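Halorhodopsin (PDB 2JAF) pumps chloride ions across the membrane of a halophilic archaeon, driven by light absorbed by its bound retinal, as a member of the bacteriorhodopsin-like family. Local coordinates at residues R24-A27 against L28-S31; G107-L110 against T111-L114; A229-W232 against A233-L237; L250-V253 against A254-R258. The protein carries 2 engineered substitutions. All coordinates share one frame; numbering follows the deposited sequence. Where two conformers were deposited one is given.

In the fold
All four contacts are local, each within one continuous piece of chain, so none closes a loop, and they follow in series without nesting or crossing. Interaction 1 starts helix 27-50 and interaction 2 lies near the start of helix 106-127, beside the retinal. Interactions 3 and 4 share helix 227-255, one in its early turns, the other where it gives way to helix 257-261. Interaction 3 joins the first two: W232 NE1 is probably hydrogen-bonded to S31 OG of interaction 1, and S231 and S235 meet R108 of interaction 2. Interaction 4 stands at the far end of the bundle, its centre about 39 Å from that of interaction 1.

Interaction 1 (R24-A27 against L28-S31); sequences RENA and LLSS
N26 meets L29 through the oxygen of its amide, A27 reaches S31 through its carbonyl, and L29 is in turn flanked by R24. N26 OD1 accepts the backbone N-H of L29 at 3.0 Å, a nearly straight bond (169° at the hydrogen) whose donor stands above the carbonyl plane of the amide. With CG anti to the backbone N (chi1 -177°), the amide swings beside the chain it caps, and its carbon CG rests 3.5 Å from L29 CB. A water also donates to OD1, so two bonds grip this oxygen. The main chain of N26 takes part as well, its O receiving S30 N at 2.8 Å. With an alanine here, the N-H of L29 would probably lose its capping acceptor and L29 CB the amide that rests against it. A27 O accepts S31 N at 2.9 Å, and S31 OG lies within reach of the same oxygen. On another side of L29, the CD2 methyl lies in the guanidinium plane of R24, at its edge, 3.8 Å from R24 NE. That nitrogen is buried without a polar partner, whereas R24 NH1 and NH2 bond to the carbonyls of L81 and L80. The R24 chain bends at chi3 (-71°), and its CD passes 3.2 Å from S30 OG; a water connects S30 OG to R24 NH1. L29 packs on V227 and S231 of helix 227-255. N26, its side chain closing on L29 three residues later, forms a classic asparagine N-cap, here opening the first transmembrane helix, 27-50.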
loop_
_atom_site.group_PDB
_atom_site.type_symbol
_atom_site.label_atom_id
_atom_site.label_comp_id
_atom_site.label_asym_id
_atom_site.label_seq_id
_atom_site.Cartn_x
_atom_site.Cartn_y
_atom_site.Cartn_z
ATOM N N ARG A 24 -25.752 -9.481 15.595
ATOM C CA ARG A 24 -26.232 -9.952 14.309
ATOM C C ARG A 24 -27.170 -11.136 14.514
ATOM O O ARG A 24 -26.733 -12.232 14.866
ATOM C CB ARG A 24 -25.053 -10.363 13.412
ATOM C CG ARG A 24 -25.463 -10.780 12.000
ATOM C CD ARG A 24 -24.298 -11.337 11.170
ATOM N NE ARG A 24 -23.318 -10.329 10.761
ATOM C CZ ARG A 24 -22.075 -10.260 11.233
ATOM N NH1 ARG A 24 -21.658 -11.141 12.135
ATOM N NH2 ARG A 24 -21.243 -9.318 10.797
ATOM N N GLU A 25 -28.466 -10.891 14.331
ATOM C CA GLU A 25 -29.487 -11.926 14.453
ATOM C C GLU A 25 -30.183 -11.971 13.101
ATOM O O GLU A 25 -31.326 -11.537 12.952
ATOM C CB GLU A 25 -30.502 -11.592 15.556
ATOM C CG GLU A 25 -30.037 -11.946 16.963
ATOM C CD GLU A 25 -31.183 -12.028 17.961
ATOM O OE1 GLU A 25 -30.933 -12.438 19.111
ATOM O OE2 GLU A 25 -32.331 -11.684 17.601
ATOM N N ASN A 26 -29.465 -12.501 12.118
ATOM C CA ASN A 26 -29.951 -12.590 10.752
ATOM C C ASN A 26 -29.235 -13.778 10.122
ATOM O O ASN A 26 -28.091 -13.647 9.683
ATOM C CB ASN A 26 -29.579 -11.302 10.015
ATOM C CG ASN A 26 -30.109 -11.256 8.603
ATOM O OD1 ASN A 26 -30.335 -12.289 7.976
ATOM N ND2 ASN A 26 -30.290 -10.049 8.084
ATOM N N ALA A 27 -29.904 -14.927 10.083
ATOM C CA ALA A 27 -29.311 -16.145 9.532
ATOM C C ALA A 27 -28.895 -15.997 8.075
ATOM O O ALA A 27 -27.861 -16.523 7.663
ATOM C CB ALA A 27 -30.279 -17.313 9.681
ATOM N N LEU A 28 -29.705 -15.290 7.295
ATOM C CA LEU A 28 -29.397 -15.081 5.886
ATOM C C LEU A 28 -28.045 -14.382 5.783
ATOM O O LEU A 28 -27.161 -14.810 5.043
ATOM C CB LEU A 28 -30.489 -14.228 5.225
ATOM C CG LEU A 28 -30.339 -13.915 3.732
ATOM C CD1 LEU A 28 -30.263 -15.210 2.932
ATOM C CD2 LEU A 28 -31.519 -13.070 3.264
ATOM N N LEU A 29 -27.886 -13.306 6.541
ATOM C CA LEU A 29 -26.642 -12.546 6.548
ATOM C C LEU A 29 -25.465 -13.365 7.098
ATOM O O LEU A 29 -24.405 -13.453 6.471
ATOM C CB LEU A 29 -26.827 -11.279 7.388
ATOM C CG LEU A 29 -25.677 -10.273 7.477
ATOM C CD1 LEU A 29 -25.343 -9.709 6.086
ATOM C CD2 LEU A 29 -26.094 -9.150 8.415
ATOM N N SER A 30 -25.653 -13.962 8.271
ATOM C CA SER A 30 -24.603 -14.755 8.900
ATOM C C SER A 30 -24.084 -15.888 8.020
ATOM O O SER A 30 -22.873 -16.077 7.896
ATOM C CB SER A 30 -25.103 -15.339 10.224
ATOM O OG SER A 30 -25.417 -14.302 11.132
ATOM N N SER A 31 -24.997 -16.638 7.411
ATOM C CA SER A 31 -24.598 -17.759 6.564
ATOM C C SER A 31 -23.739 -17.344 5.368
ATOM O O SER A 31 -22.825 -18.071 4.983
ATOM C CB SER A 31 -25.836 -18.535 6.086
ATOM O OG SER A 31 -26.778 -17.689 5.444
HETATM O O HOH W 1 -27.407 -14.920 12.942
HETATM O O HOH W 2 -22.733 -13.871 12.971
HETATM O O HOH W 3 -32.380 -14.055 8.114
#

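Interaction 2 (G107-L110 against T111-L114); sequences GRYL and TWAL. With PLM (palmitic acid), chain D; RET (retinal), chain G.
Aromatic contact comes first: Y109 and W112 lie side by side, pointing the same way, with the edge of the tyrosine toward the face of the indole. The geometry is offset edge-to-face, with the tyrosine and six-membered indole centroids 5.2 Å apart and the planes at 60°; Y109 CD1 approaches W112 CZ3 to 3.4 Å. W112 CG stands beside its own backbone N (chi1 -71°), as does Y109 CG, which sends both rings off the same flank of the helix. The phenol OH of Y109 bonds to E219. Over the same indole face sits the carbonyl oxygen of R108, 3.0 Å above the plane near its rim, while the retinal polyene covers the opposite face, with C12 3.8 Å above the plane. W112 is thus sandwiched between its own helix and the chromophore. Among polar links, a water accepts from both W112 NE1 and R108 NH1, tying the indole to the arginine, whose NE bonds to Q105. A leucine in place of W112 would probably open a gap beside the polyene, leave the retinal freer to shift, and deprive the water of its indole donor. In the backbone, T111 N donates to G107 O and W112 N to R108 O in alpha fashion, but A113 N turns to L110 O at 3.1 Å, a three-residue step that L114 N repeats with T111 O at 2.8 Å. A palmitic acid chain adds apolar packing on the other flank, its C4 lying 3.7 Å from L110 CD2. A third-helix tryptophan flat against the retinal is a hallmark of the pocket in bacteriorhodopsin-like proteins.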
loop_
_atom_site.group_PDB
_atom_site.type_symbol
_atom_site.label_atom_id
_atom_site.label_comp_id
_atom_site.label_asym_id
_atom_site.label_seq_id
_atom_site.Cartn_x
_atom_site.Cartn_y
_atom_site.Cartn_z
ATOM N N GLY A 107 -15.489 -3.758 5.022
ATOM C CA GLY A 107 -14.289 -4.569 5.062
ATOM C C GLY A 107 -14.103 -5.291 3.736
ATOM O O GLY A 107 -12.986 -5.656 3.371
ATOM N N ARG A 108 -15.188 -5.512 3.002
ATOM C CA ARG A 108 -15.043 -6.180 1.711
ATOM C C ARG A 108 -14.227 -5.283 0.790
ATOM O O ARG A 108 -13.243 -5.713 0.186
ATOM C CB ARG A 108 -16.404 -6.442 1.061
ATOM C CG ARG A 108 -17.232 -7.562 1.664
ATOM C CD ARG A 108 -18.498 -7.778 0.824
ATOM N NE ARG A 108 -19.406 -8.781 1.368
ATOM C CZ ARG A 108 -19.294 -10.096 1.181
ATOM N NH1 ARG A 108 -18.296 -10.596 0.454
ATOM N NH2 ARG A 108 -20.197 -10.908 1.703
ATOM N N TYR A 109 -14.638 -4.022 0.701
ATOM C CA TYR A 109 -13.983 -3.058 -0.169
ATOM C C TYR A 109 -12.520 -2.878 0.208
ATOM O O TYR A 109 -11.646 -2.804 -0.660
ATOM C CB TYR A 109 -14.753 -1.724 -0.122
ATOM C CG TYR A 109 -16.263 -1.918 -0.089
ATOM C CD1 TYR A 109 -16.873 -2.940 -0.826
ATOM C CD2 TYR A 109 -17.079 -1.108 0.701
ATOM C CE1 TYR A 109 -18.252 -3.150 -0.772
ATOM C CE2 TYR A 109 -18.459 -1.311 0.762
ATOM C CZ TYR A 109 -19.038 -2.335 0.024
ATOM O OH TYR A 109 -20.398 -2.548 0.088
ATOM N N LEU A 110 -12.244 -2.844 1.508
ATOM C CA LEU A 110 -10.878 -2.683 1.985
ATOM C C LEU A 110 -9.961 -3.863 1.644
ATOM O O LEU A 110 -8.846 -3.678 1.150
ATOM C CB LEU A 110 -10.870 -2.486 3.505
ATOM C CG LEU A 110 -9.468 -2.336 4.103
ATOM C CD1 LEU A 110 -8.865 -1.009 3.640
ATOM C CD2 LEU A 110 -9.537 -2.394 5.625
ATOM N N THR A 111 -10.419 -5.083 1.912
ATOM C CA THR A 111 -9.585 -6.244 1.632
ATOM C C THR A 111 -9.406 -6.502 0.136
ATOM O O THR A 111 -8.412 -7.100 -0.275
ATOM C CB THR A 111 -10.135 -7.511 2.314
ATOM O OG1 THR A 111 -11.374 -7.890 1.710
ATOM C CG2 THR A 111 -10.359 -7.247 3.798
ATOM N N TRP A 112 -10.354 -6.049 -0.681
ATOM C CA TRP A 112 -10.227 -6.240 -2.128
ATOM C C TRP A 112 -8.933 -5.559 -2.582
ATOM O O TRP A 112 -8.321 -5.961 -3.576
ATOM C CB TRP A 112 -11.399 -5.609 -2.898
ATOM C CG TRP A 112 -12.728 -6.306 -2.745
ATOM C CD1 TRP A 112 -12.942 -7.583 -2.319
ATOM C CD2 TRP A 112 -14.021 -5.762 -3.049
ATOM N NE1 TRP A 112 -14.290 -7.870 -2.331
ATOM C CE2 TRP A 112 -14.974 -6.767 -2.775
ATOM C CE3 TRP A 112 -14.466 -4.518 -3.525
ATOM C CZ2 TRP A 112 -16.348 -6.570 -2.957
ATOM C CZ3 TRP A 112 -15.835 -4.322 -3.707
ATOM C CH2 TRP A 112 -16.760 -5.345 -3.420
ATOM N N ALA A 113 -8.523 -4.523 -1.844
ATOM C CA ALA A 113 -7.310 -3.775 -2.167
ATOM C C ALA A 113 -6.049 -4.630 -2.059
ATOM O O ALA A 113 -4.989 -4.242 -2.545
ATOM C CB ALA A 113 -7.196 -2.534 -1.265
ATOM N N LEU A 114 -6.166 -5.789 -1.416
ATOM C CA LEU A 114 -5.041 -6.709 -1.294
ATOM C C LEU A 114 -5.293 -7.977 -2.119
ATOM O O LEU A 114 -4.391 -8.475 -2.788
ATOM C CB LEU A 114 -4.806 -7.091 0.170
ATOM C CG LEU A 114 -3.691 -8.118 0.399
ATOM C CD1 LEU A 114 -2.350 -7.561 -0.062
ATOM C CD2 LEU A 114 -3.638 -8.483 1.872
HETATM C C1 PLM D . -8.968 -7.536 7.193
HETATM O O1 PLM D . -9.266 -7.601 8.398
HETATM O O2 PLM D . -9.098 -8.514 6.423
HETATM C C2 PLM D . -8.441 -6.209 6.676
HETATM C C3 PLM D . -7.156 -6.273 5.857
HETATM C C4 PLM D . -6.814 -4.858 5.417
HETATM C C5 PLM D . -5.540 -4.867 4.600
HETATM C C6 PLM D . -5.708 -4.225 3.245
HETATM C C7 PLM D . -4.303 -4.058 2.704
HETATM C C8 PLM D . -4.289 -3.419 1.335
HETATM C C9 PLM D . -2.853 -3.317 0.852
HETATM C CA PLM D . -2.781 -2.652 -0.509
HETATM C CB PLM D . -1.513 -2.803 -1.339
HETATM C CC PLM D . -1.121 -4.207 -1.769
HETATM C CD PLM D . 0.128 -4.113 -2.626
HETATM C CE PLM D . 0.568 -5.497 -3.106
HETATM C CF PLM D . 1.936 -5.365 -3.760
HETATM C CG PLM D . 2.418 -6.715 -4.267
HETATM C C1 RET G . -17.085 -1.393 -6.694
HETATM C C2 RET G . -17.985 -0.069 -6.649
HETATM C C3 RET G . -17.499 1.125 -7.507
HETATM C C4 RET G . -17.412 0.713 -9.047
HETATM C C5 RET G . -16.615 -0.622 -9.334
HETATM C C6 RET G . -16.443 -1.678 -8.209
HETATM C C7 RET G . -15.588 -2.877 -8.507
HETATM C C8 RET G . -15.139 -3.902 -7.734
HETATM C C9 RET G . -14.523 -5.101 -8.234
HETATM C C10 RET G . -14.302 -5.996 -7.184
HETATM C C11 RET G . -13.749 -7.249 -7.340
HETATM C C12 RET G . -13.627 -8.096 -6.227
HETATM C C13 RET G . -12.986 -9.400 -6.280
HETATM C C14 RET G . -12.940 -10.037 -5.006
HETATM C C15 RET G . -12.219 -11.169 -4.709
HETATM C C16 RET G . -15.961 -1.120 -5.628
HETATM C C17 RET G . -18.053 -2.590 -6.203
HETATM C C18 RET G . -16.080 -0.774 -10.749
HETATM C C19 RET G . -14.319 -5.375 -9.829
HETATM C C20 RET G . -12.462 -10.019 -7.590
HETATM O O HOH W 4 -15.697 -9.822 -0.609
HETATM O O HOH W 5 -13.406 -8.673 0.599
#

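Interaction 3 (A229-W232 against A233-L237). Engineered in segment 229-232: A229 (natural residue Val).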
loop_
_atom_site.group_PDB
_atom_site.type_symbol
_atom_site.label_atom_id
_atom_site.label_comp_id
_atom_site.label_asym_id
_atom_site.label_seq_id
_atom_site.Cartn_x
_atom_site.Cartn_y
_atom_site.Cartn_z
ATOM N N ALA A 229 -29.213 -10.253 1.437
ATOM C CA ALA A 229 -29.205 -10.625 0.027
ATOM C C ALA A 229 -27.985 -10.050 -0.692
ATOM O O ALA A 229 -27.338 -10.741 -1.481
ATOM C CB ALA A 229 -30.487 -10.147 -0.647
ATOM N N THR A 230 -27.680 -8.785 -0.425
ATOM C CA THR A 230 -26.527 -8.138 -1.048
ATOM C C THR A 230 -25.258 -8.890 -0.643
ATOM O O THR A 230 -24.364 -9.119 -1.457
ATOM C CB THR A 230 -26.409 -6.662 -0.596
ATOM O OG1 THR A 230 -27.600 -5.951 -0.962
ATOM C CG2 THR A 230 -25.213 -5.993 -1.258
ATOM N N SER A 231 -25.186 -9.280 0.625
ATOM C CA SER A 231 -24.023 -10.011 1.113
ATOM C C SER A 231 -23.856 -11.341 0.376
ATOM O O SER A 231 -22.751 -11.690 -0.046
ATOM C CB SER A 231 -24.147 -10.252 2.621
ATOM O OG SER A 231 -22.943 -10.796 3.141
ATOM N N TRP A 232 -24.947 -12.085 0.203
ATOM C CA TRP A 232 -24.862 -13.363 -0.498
ATOM C C TRP A 232 -24.401 -13.199 -1.946
ATOM O O TRP A 232 -23.674 -14.046 -2.469
ATOM C CB TRP A 232 -26.211 -14.105 -0.473
ATOM C CG TRP A 232 -26.300 -15.156 0.623
ATOM C CD1 TRP A 232 -27.018 -15.074 1.783
ATOM C CD2 TRP A 232 -25.594 -16.408 0.678
ATOM N NE1 TRP A 232 -26.802 -16.192 2.556
ATOM C CE2 TRP A 232 -25.933 -17.026 1.902
ATOM C CE3 TRP A 232 -24.706 -17.067 -0.189
ATOM C CZ2 TRP A 232 -25.413 -18.273 2.288
ATOM C CZ3 TRP A 232 -24.186 -18.310 0.195
ATOM C CH2 TRP A 232 -24.545 -18.897 1.425
ATOM N N ALA A 233 -24.812 -12.112 -2.596
ATOM C CA ALA A 233 -24.419 -11.890 -3.983
ATOM C C ALA A 233 -22.896 -11.774 -4.070
ATOM O O ALA A 233 -22.264 -12.420 -4.909
ATOM C CB ALA A 233 -25.092 -10.622 -4.533
ATOM N N TYR A 234 -22.314 -10.951 -3.201
ATOM C CA TYR A 234 -20.862 -10.771 -3.176
ATOM C C TYR A 234 -20.165 -12.098 -2.839
ATOM O O TYR A 234 -19.135 -12.442 -3.427
ATOM C CB TYR A 234 -20.464 -9.730 -2.119
ATOM C CG TYR A 234 -20.776 -8.280 -2.452
ATOM C CD1 TYR A 234 -20.322 -7.696 -3.632
ATOM C CD2 TYR A 234 -21.450 -7.466 -1.534
ATOM C CE1 TYR A 234 -20.521 -6.337 -3.891
ATOM C CE2 TYR A 234 -21.651 -6.106 -1.784
ATOM C CZ TYR A 234 -21.184 -5.549 -2.957
ATOM O OH TYR A 234 -21.351 -4.200 -3.195
ATOM N N SER A 235 -20.723 -12.835 -1.882
ATOM C CA SER A 235 -20.147 -14.111 -1.474
ATOM C C SER A 235 -20.124 -15.102 -2.624
ATOM O O SER A 235 -19.137 -15.805 -2.814
ATOM C CB SER A 235 -20.917 -14.699 -0.289
ATOM O OG SER A 235 -20.691 -13.918 0.875
ATOM N N VAL A 236 -21.206 -15.162 -3.393
ATOM C CA VAL A 236 -21.240 -16.072 -4.536
ATOM C C VAL A 236 -20.213 -15.628 -5.579
ATOM O O VAL A 236 -19.541 -16.452 -6.194
ATOM C CB VAL A 236 -22.633 -16.112 -5.194
ATOM C CG1 VAL A 236 -22.569 -16.885 -6.510
ATOM C CG2 VAL A 236 -23.628 -16.768 -4.248
ATOM N N LEU A 237 -20.094 -14.321 -5.789
ATOM C CA LEU A 237 -19.117 -13.827 -6.757
ATOM C C LEU A 237 -17.714 -14.226 -6.310
ATOM O O LEU A 237 -16.889 -14.653 -7.124
ATOM C CB LEU A 237 -19.217 -12.305 -6.900
ATOM C CG LEU A 237 -20.427 -11.824 -7.708
ATOM C CD1 LEU A 237 -20.511 -10.311 -7.642
ATOM C CD2 LEU A 237 -20.282 -12.289 -9.180
#
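In the early turns of helix 227-255, the seventh transmembrane helix of the bacteriorhodopsin-like fold, T230 packs against Y234 and W232 against V236, one turn apart in each case. The T230 methyl CG2 touches the tyrosine ring, 3.6 Å from Y234 CE2, the two side chains running alongside each other in the same direction. T230 carries this methyl anti to its backbone N, which leaves OG1 beside that N (chi1 -59°), where it bonds to S226 O one turn earlier. Y234 points into the bundle: its side chain touches V213 and W214 of helix 193-216 as well as R108 and Y109 of helix 106-127, and it comes to about 5 Å from the retinal. W232 faces helix 27-50 instead, packing on S32 and V35. Its chi1 of -98° is twisted well away from a staggered value, and V236 CG2 comes near the ring plane at the indole edge, a loose touch of 4.2 Å from W232 CE3. S231 and S235 lie between these two flanks; their hydroxyls are 4.5 Å apart, OG to OG, and both engage S32 of helix 27-50, S235 at the S32 carbonyl and S231 at the S32 hydroxyl. Regular alpha-helical bonds underlie all this. The engineered A229, a valine in the natural protein, gives its O to A233 N at 3.1 Å, and T230 O accepts from Y234 N at 3.3 Å. S235 N donates to S231 O, while W232 O receives V236 N at 2.9 Å and lies 3.3 Å from V236 CG2.

Interaction 4 (L250-V253 against A254-R258); sequences LRWV and ANNER
One face of the W252 indole is covered by the amide of N256, stacked on it with the two planes only 18° apart. The amide nitrogen ND2 stands 3.1 Å above the ring plane, offset toward the rim, and its closest ring carbon is W252 CE2 at 3.2 Å. Farther along the same face, N256 CB lies over the six-membered ring, 3.6 Å from its centroid and almost on the normal, a CH-pi contact. W252 CG is anti to the backbone N (chi1 -171°), so the ring leans along the helix toward the residues that follow; T192, E194 and I195 also pack on it. The same ND2 serves a second purpose: it donates to W252 O at 2.7 Å, with 161° at the hydrogen and the acceptor close to the amide plane. This bond fixes the amide's rotation above the indole. W252 O accepts from N255 N as well, but weakly. The R251 guanidinium and the N255 amide are inclined to each other, and the touch there falls on the aliphatic part of the arginine, where CG lies 3.6 Å from N255 ND2. Backbone bonds fade along the segment: A254 N reaches L250 O at 3.0 Å, N255 N reaches R251 O at 3.2 Å, and N256 N makes a weak three-residue bond to V253 O. N256 occupies the N-cap position of helix 257-261, yet its side chain makes no capping bond and is instead held back on the preceding turn by W252, at the junction between transmembrane helix 227-255 and the short C-terminal helix.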
loop_
_atom_site.group_PDB
_atom_site.type_symbol
_atom_site.label_atom_id
_atom_site.label_comp_id
_atom_site.label_asym_id
_atom_site.label_seq_id
_atom_site.Cartn_x
_atom_site.Cartn_y
_atom_site.Cartn_z
ATOM N N LEU A 250 -4.429 -22.825 -11.111
ATOM C CA LEU A 250 -3.456 -23.725 -10.507
ATOM C C LEU A 250 -3.405 -25.097 -11.183
ATOM O O LEU A 250 -2.322 -25.638 -11.427
ATOM C CB LEU A 250 -3.763 -23.885 -9.016
ATOM C CG LEU A 250 -2.735 -24.652 -8.181
ATOM C CD1 LEU A 250 -1.344 -24.079 -8.416
ATOM C CD2 LEU A 250 -3.109 -24.550 -6.712
ATOM N N ARG A 251 -4.573 -25.650 -11.491
ATOM C CA ARG A 251 -4.649 -26.959 -12.131
ATOM C C ARG A 251 -3.931 -26.947 -13.474
ATOM O O ARG A 251 -3.253 -27.911 -13.828
ATOM C CB ARG A 251 -6.110 -27.380 -12.333
ATOM C CG ARG A 251 -6.274 -28.763 -12.968
ATOM C CD ARG A 251 -7.738 -29.156 -13.152
ATOM N NE ARG A 251 -8.450 -28.234 -14.034
ATOM C CZ ARG A 251 -9.742 -28.327 -14.340
ATOM N NH1 ARG A 251 -10.481 -29.310 -13.839
ATOM N NH2 ARG A 251 -10.299 -27.425 -15.139
ATOM N N TRP A 252 -4.079 -25.855 -14.220
ATOM C CA TRP A 252 -3.438 -25.747 -15.524
ATOM C C TRP A 252 -1.925 -25.686 -15.344
ATOM O O TRP A 252 -1.181 -26.367 -16.048
ATOM C CB TRP A 252 -3.909 -24.493 -16.267
ATOM C CG TRP A 252 -3.441 -24.461 -17.701
ATOM C CD1 TRP A 252 -4.079 -24.996 -18.786
ATOM C CD2 TRP A 252 -2.201 -23.935 -18.184
ATOM N NE1 TRP A 252 -3.309 -24.837 -19.918
ATOM C CE2 TRP A 252 -2.151 -24.190 -19.576
ATOM C CE3 TRP A 252 -1.122 -23.277 -17.577
ATOM C CZ2 TRP A 252 -1.063 -23.809 -20.369
ATOM C CZ3 TRP A 252 -0.038 -22.899 -18.369
ATOM C CH2 TRP A 252 -0.020 -23.167 -19.750
ATOM N N VAL A 253 -1.478 -24.862 -14.402
ATOM C CA VAL A 253 -0.053 -24.721 -14.132
ATOM C C VAL A 253 0.581 -26.063 -13.764
ATOM O O VAL A 253 1.692 -26.369 -14.200
ATOM C CB VAL A 253 0.197 -23.700 -12.993
ATOM C CG1 VAL A 253 1.663 -23.710 -12.583
ATOM C CG2 VAL A 253 -0.199 -22.302 -13.460
ATOM N N ALA A 254 -0.127 -26.866 -12.975
ATOM C CA ALA A 254 0.392 -28.170 -12.561
ATOM C C ALA A 254 0.551 -29.124 -13.742
ATOM O O ALA A 254 1.478 -29.939 -13.774
ATOM C CB ALA A 254 -0.525 -28.789 -11.509
ATOM N N ASN A 255 -0.351 -29.018 -14.716
ATOM C CA ASN A 255 -0.314 -29.877 -15.896
ATOM C C ASN A 255 0.491 -29.287 -17.051
ATOM O O ASN A 255 0.578 -29.889 -18.125
ATOM C CB ASN A 255 -1.738 -30.162 -16.380
ATOM C CG ASN A 255 -2.551 -30.940 -15.369
ATOM O OD1 ASN A 255 -2.167 -32.037 -14.960
ATOM N ND2 ASN A 255 -3.684 -30.379 -14.960
ATOM N N ASN A 256 1.083 -28.118 -16.833
ATOM C CA ASN A 256 1.858 -27.456 -17.879
ATOM C C ASN A 256 3.100 -26.764 -17.325
ATOM O O ASN A 256 3.472 -25.675 -17.768
ATOM C CB ASN A 256 0.964 -26.444 -18.604
ATOM C CG ASN A 256 -0.221 -27.104 -19.290
ATOM O OD1 ASN A 256 -0.100 -27.622 -20.399
ATOM N ND2 ASN A 256 -1.371 -27.104 -18.623
ATOM N N GLU A 257 3.743 -27.411 -16.358
ATOM C CA GLU A 257 4.943 -26.876 -15.728
ATOM C C GLU A 257 6.035 -26.482 -16.722
ATOM O O GLU A 257 6.679 -25.446 -16.555
ATOM C CB GLU A 257 5.496 -27.888 -14.724
ATOM C CG GLU A 257 4.733 -27.932 -13.406
ATOM C CD GLU A 257 5.058 -29.164 -12.586
ATOM O OE1 GLU A 257 4.658 -29.218 -11.404
ATOM O OE2 GLU A 257 5.707 -30.084 -13.128
ATOM N N ARG A 258 6.244 -27.302 -17.749
ATOM C CA ARG A 258 7.264 -27.010 -18.756
ATOM C C ARG A 258 7.048 -25.647 -19.402
ATOM O O ARG A 258 7.955 -24.819 -19.451
ATOM C CB ARG A 258 7.263 -28.067 -19.864
ATOM C CG ARG A 258 7.823 -29.423 -19.483
ATOM C CD ARG A 258 7.972 -30.285 -20.732
ATOM N NE ARG A 258 8.507 -31.612 -20.445
ATOM C CZ ARG A 258 7.864 -32.545 -19.750
ATOM N NH1 ARG A 258 6.653 -32.299 -19.266
ATOM N NH2 ARG A 258 8.431 -33.728 -19.544
#